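Local coordinates for protein N-isopropylammelide isopropylaminohydrolase (Burkholderia multivorans ATCC 17616, PDB 6NBO) that binds zinc and belongs to the amidohydrolase family of mostly metal-dependent enzymes built on a TIM-barrel fold, at residues H67-H72 with T125-D130; I154-F159 with G181-G186. All blocks are in the same frame, centred on the assembly; numbering follows the deposited sequence.

Interaction 1. Residues H67-H72 with T125-D130; sequences HLDKTH and THVDVD. With ZN (zinc ion), chain B.
Lys70 reaches Asp128 through a salt bridge in which NZ lies 2.8 Å from OD2 of Asp128, on the syn lone pair, with a weak second bond to OD1. The lysine chain runs extended to CE and then bends (chi4 -73°), which brings the ammonium against the carboxylate; Glu93 also pairs with NZ, and Arg97 with both Asp128 OD2 and Asp69 OD2. Asp69 takes the backbone N of Asp128 on its OD2 at 2.9 Å, the donor standing above the carboxylate plane. The two carboxylates are nearly perpendicular, and their shared water and arginine probably offset the repulsion between them. That water accepts from His67 ND1, in the plane of the ring, and donates to Asp69 OD1 and Asp128 OD1; with the water at ND1 and zinc on NE2 at 2.3 Å, the imidazole is held at both nitrogens. His65 and His67, the HxH pair at the C-terminal end of the first barrel strand in amidohydrolases, share this zinc with His218 and Asp304. Earlier on the strand that carries Asp128, Thr125 OG1 receives the amide of Leu68 at 2.8 Å in an almost straight bond (178°) and passes its own hydrogen to His126 O. With OG1 anti to the backbone N of Thr125 (chi1 -176°), the hydroxyl faces the turn after the HxH pair. Packing adds to these bonds: CE1 of His67 meets CB of His126 at 3.5 Å, the rings oblique to one another, and Leu68 crosses Thr125 at about a right angle, its CG and CD1 against CB. Val127 CG1 lies against the carboxylate of Asp69.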
# COMPACT_ATOMS: atom_id res chain seq x y z
N HIS A 67 -3.62 -1.42 -7.47
CA HIS A 67 -4.61 -0.88 -8.40
C HIS A 67 -5.74 -1.92 -8.43
O HIS A 67 -5.82 -2.72 -9.36
CB HIS A 67 -4.01 -0.64 -9.80
CG HIS A 67 -2.97 0.44 -9.85
ND1 HIS A 67 -3.27 1.74 -10.15
CD2 HIS A 67 -1.63 0.40 -9.63
CE1 HIS A 67 -2.16 2.47 -10.14
NE2 HIS A 67 -1.16 1.68 -9.81
N LEU A 68 -6.60 -1.88 -7.40
CA LEU A 68 -7.63 -2.92 -7.26
C LEU A 68 -8.64 -2.86 -8.39
O LEU A 68 -9.27 -3.88 -8.71
CB LEU A 68 -8.37 -2.78 -5.92
CG LEU A 68 -7.65 -3.01 -4.59
CD1 LEU A 68 -8.59 -2.73 -3.43
CD2 LEU A 68 -7.07 -4.41 -4.51
N ASP A 69 -8.83 -1.69 -9.00
CA ASP A 69 -9.81 -1.57 -10.06
C ASP A 69 -9.37 -2.30 -11.33
O ASP A 69 -10.22 -2.71 -12.12
CB ASP A 69 -10.11 -0.09 -10.36
CG ASP A 69 -8.87 0.70 -10.80
OD1 ASP A 69 -7.76 0.47 -10.25
OD2 ASP A 69 -9.02 1.58 -11.68
N LYS A 70 -8.06 -2.46 -11.53
CA LYS A 70 -7.53 -2.98 -12.79
C LYS A 70 -7.38 -4.49 -12.82
O LYS A 70 -7.22 -5.06 -13.91
CB LYS A 70 -6.13 -2.40 -13.08
CG LYS A 70 -5.98 -0.90 -13.29
CD LYS A 70 -4.48 -0.60 -13.47
CE LYS A 70 -4.14 0.88 -13.44
NZ LYS A 70 -4.55 1.61 -14.67
N THR A 71 -7.38 -5.14 -11.66
CA THR A 71 -6.96 -6.53 -11.54
C THR A 71 -7.92 -7.46 -12.26
O THR A 71 -9.12 -7.22 -12.33
CB THR A 71 -6.85 -6.95 -10.07
OG1 THR A 71 -6.31 -8.27 -10.00
CG2 THR A 71 -8.22 -6.94 -9.39
N HIS A 72 -7.35 -8.55 -12.81
CA HIS A 72 -8.14 -9.66 -13.32
C HIS A 72 -8.17 -10.83 -12.35
O HIS A 72 -8.46 -11.97 -12.75
CB HIS A 72 -7.60 -10.11 -14.68
CG HIS A 72 -7.79 -9.10 -15.76
ND1 HIS A 72 -7.98 -9.45 -17.08
CD2 HIS A 72 -7.82 -7.74 -15.73
CE1 HIS A 72 -8.12 -8.35 -17.81
NE2 HIS A 72 -8.03 -7.30 -17.01
N THR A 125 -5.12 1.81 -2.41
CA THR A 125 -5.28 1.51 -3.82
C THR A 125 -5.48 2.79 -4.60
O THR A 125 -6.16 3.72 -4.15
CB THR A 125 -6.46 0.56 -4.10
OG1 THR A 125 -6.48 0.24 -5.50
CG2 THR A 125 -7.80 1.21 -3.72
N HIS A 126 -4.84 2.85 -5.74
CA HIS A 126 -5.16 3.85 -6.74
C HIS A 126 -6.33 3.33 -7.56
O HIS A 126 -6.53 2.12 -7.69
CB HIS A 126 -3.93 4.13 -7.60
CG HIS A 126 -2.77 4.63 -6.79
ND1 HIS A 126 -2.29 5.92 -6.88
CD2 HIS A 126 -2.02 4.02 -5.84
CE1 HIS A 126 -1.29 6.09 -6.03
NE2 HIS A 126 -1.10 4.95 -5.39
N VAL A 127 -7.16 4.25 -8.04
CA VAL A 127 -8.32 3.90 -8.87
C VAL A 127 -8.34 4.87 -10.03
O VAL A 127 -8.23 6.08 -9.82
CB VAL A 127 -9.64 3.97 -8.08
CG1 VAL A 127 -10.81 3.65 -9.01
CG2 VAL A 127 -9.61 3.00 -6.90
N ASP A 128 -8.48 4.36 -11.25
CA ASP A 128 -8.44 5.23 -12.42
C ASP A 128 -9.65 6.15 -12.41
O ASP A 128 -10.78 5.70 -12.26
CB ASP A 128 -8.40 4.41 -13.70
CG ASP A 128 -7.10 3.64 -13.87
OD1 ASP A 128 -6.17 3.82 -13.07
OD2 ASP A 128 -7.02 2.85 -14.82
N VAL A 129 -9.40 7.45 -12.56
CA VAL A 129 -10.46 8.45 -12.67
C VAL A 129 -10.12 9.28 -13.89
O VAL A 129 -9.09 9.96 -13.92
CB VAL A 129 -10.56 9.33 -11.41
CG1 VAL A 129 -11.56 10.49 -11.61
CG2 VAL A 129 -10.96 8.49 -10.19
N ASP A 130 -10.96 9.21 -14.93
CA ASP A 130 -10.63 9.84 -16.20
C ASP A 130 -11.91 10.07 -16.99
O ASP A 130 -12.98 9.57 -16.62
CB ASP A 130 -9.65 8.98 -17.01
CG ASP A 130 -10.17 7.56 -17.21
OD1 ASP A 130 -11.31 7.40 -17.71
OD2 ASP A 130 -9.43 6.60 -16.88
ZN ZN B . 1.00 2.30 -9.55
O HOH W 1 -5.77 2.36 -10.86

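Interaction 2. Residues I154-F159 with G181-G186; sequences IQIVAF and GADLLG
Ile156 and Asp183 bind each other twice: the amide of Ile156 gives its hydrogen to OD2 of Asp183 at 2.8 Å, on the anti lone pair, and the carbonyl O of Ile156 takes back the amide of Asp183. The same oxygen also accepts from Leu184 N at 3.0 Å, so two consecutive amides grip one carbonyl where strand 184-188 begins. From there the parallel ladder takes over, Leu184 O accepting from Ala158 N at 2.9 Å and Ala158 O from Gly186 N at 2.8 Å. The CA of Val157 adds a CA-H...O contact to Leu184 O. Side chains pack on both faces of the pair. On one, Val157 CG2 lies 4.0 Å from CD1 of Leu184, while CG1, anti to the backbone N of Val157 (chi1 -173°), reaches over to N of Gly186, 3.4 Å away, and lies 3.5 Å from Gly186 CA. On the other, the methyl carbons of Ala158 and Ala182 meet at 3.9 Å, and CG2 of Ile156 touches the same Ala182 CB. Behind the first shell, Arg145 makes a salt bridge to Asp183 OD2, so this oxygen serves an amide and a guanidinium together; Arg145 also bonds Ile154 O and Gly181 O. Gly181, with positive phi, closes helix 170-180 in a Schellman motif and turns the chain toward the strand. Strand 153-159, helix 170-180 and strand 184-188 thus form a beta-alpha-beta crossover, the repeating step of the TIM barrel.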
# COMPACT_ATOMS: atom_id res chain seq x y z
N ILE A 154 -9.43 0.53 3.56
CA ILE A 154 -8.97 0.80 2.20
C ILE A 154 -8.90 2.31 2.00
O ILE A 154 -9.93 2.99 2.13
CB ILE A 154 -9.87 0.14 1.14
CG1 ILE A 154 -9.94 -1.38 1.35
CG2 ILE A 154 -9.35 0.45 -0.28
CD1 ILE A 154 -10.86 -2.11 0.32
N GLN A 155 -7.70 2.82 1.73
CA GLN A 155 -7.51 4.19 1.26
C GLN A 155 -7.58 4.20 -0.26
O GLN A 155 -7.00 3.33 -0.91
CB GLN A 155 -6.16 4.75 1.72
CG GLN A 155 -6.02 4.92 3.23
CD GLN A 155 -4.62 5.35 3.64
OE1 GLN A 155 -3.69 5.36 2.83
NE2 GLN A 155 -4.46 5.70 4.90
N ILE A 156 -8.29 5.17 -0.82
CA ILE A 156 -8.47 5.26 -2.27
C ILE A 156 -7.80 6.53 -2.79
O ILE A 156 -8.12 7.64 -2.33
CB ILE A 156 -9.96 5.24 -2.65
CG1 ILE A 156 -10.58 3.87 -2.34
CG2 ILE A 156 -10.13 5.60 -4.13
CD1 ILE A 156 -12.11 3.86 -2.39
N VAL A 157 -6.91 6.38 -3.77
CA VAL A 157 -6.27 7.49 -4.46
C VAL A 157 -6.95 7.67 -5.82
O VAL A 157 -6.93 6.75 -6.64
CB VAL A 157 -4.76 7.25 -4.66
CG1 VAL A 157 -4.10 8.52 -5.22
CG2 VAL A 157 -4.10 6.82 -3.36
N ALA A 158 -7.51 8.85 -6.07
CA ALA A 158 -8.14 9.15 -7.36
C ALA A 158 -7.04 9.42 -8.39
O ALA A 158 -6.40 10.48 -8.34
CB ALA A 158 -9.08 10.34 -7.22
N PHE A 159 -6.84 8.50 -9.33
CA PHE A 159 -5.65 8.47 -10.18
C PHE A 159 -5.98 8.80 -11.64
O PHE A 159 -6.56 7.96 -12.34
CB PHE A 159 -4.98 7.09 -10.08
CG PHE A 159 -3.74 6.93 -10.92
CD1 PHE A 159 -2.71 7.86 -10.86
CD2 PHE A 159 -3.59 5.82 -11.75
CE1 PHE A 159 -1.55 7.71 -11.62
CE2 PHE A 159 -2.44 5.66 -12.52
CZ PHE A 159 -1.42 6.61 -12.46
N GLY A 181 -15.73 10.29 -2.21
CA GLY A 181 -15.20 9.33 -1.27
C GLY A 181 -13.76 8.93 -1.46
O GLY A 181 -13.19 8.25 -0.60
N ALA A 182 -13.14 9.32 -2.58
CA ALA A 182 -11.71 9.10 -2.70
C ALA A 182 -11.00 9.87 -1.59
O ALA A 182 -11.37 11.00 -1.26
CB ALA A 182 -11.19 9.54 -4.08
N ASP A 183 -10.00 9.23 -0.98
CA ASP A 183 -9.32 9.84 0.16
C ASP A 183 -8.21 10.79 -0.26
O ASP A 183 -7.99 11.82 0.39
CB ASP A 183 -8.75 8.74 1.05
CG ASP A 183 -9.80 7.79 1.48
OD1 ASP A 183 -10.69 8.23 2.21
OD2 ASP A 183 -9.80 6.64 0.99
N LEU A 184 -7.51 10.44 -1.33
CA LEU A 184 -6.27 11.12 -1.71
C LEU A 184 -6.33 11.45 -3.19
O LEU A 184 -7.01 10.77 -3.97
CB LEU A 184 -5.04 10.24 -1.44
CG LEU A 184 -4.79 9.90 0.03
CD1 LEU A 184 -3.85 8.73 0.15
CD2 LEU A 184 -4.22 11.11 0.74
N LEU A 185 -5.60 12.49 -3.58
CA LEU A 185 -5.50 12.84 -4.99
C LEU A 185 -4.25 12.20 -5.57
O LEU A 185 -3.17 12.27 -4.98
CB LEU A 185 -5.46 14.36 -5.17
CG LEU A 185 -5.56 14.83 -6.62
CD1 LEU A 185 -6.84 14.30 -7.26
CD2 LEU A 185 -5.52 16.36 -6.67
N GLY A 186 -4.38 11.58 -6.75
CA GLY A 186 -3.25 11.05 -7.47
C GLY A 186 -2.87 11.90 -8.67
O GLY A 186 -3.44 12.95 -8.93

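How the interactions relate
Both interactions reach the same run of parallel barrel strands: strand 120-128 of interaction 1 lies beside strand 153-159 of interaction 2, and the centres of the two interactions are about 10 Å apart. The join is backbone pairing, with Thr125 O 2.8 Å from Val157 N and Val127 O 2.8 Å from Phe159 N, both probable hydrogen bonds. Side chains follow: Asp128 OD1 packs on Phe159 CD2 at 3.5 Å, and His126 ND1 on Val157 CG1 at 3.6 Å. Interaction 1 supplies a zinc ligand directly through His67. Interaction 2 approaches the metal through Phe159, whose side chain is about 6 Å from a zinc ion and whose ring stacks on that of the ligand His218.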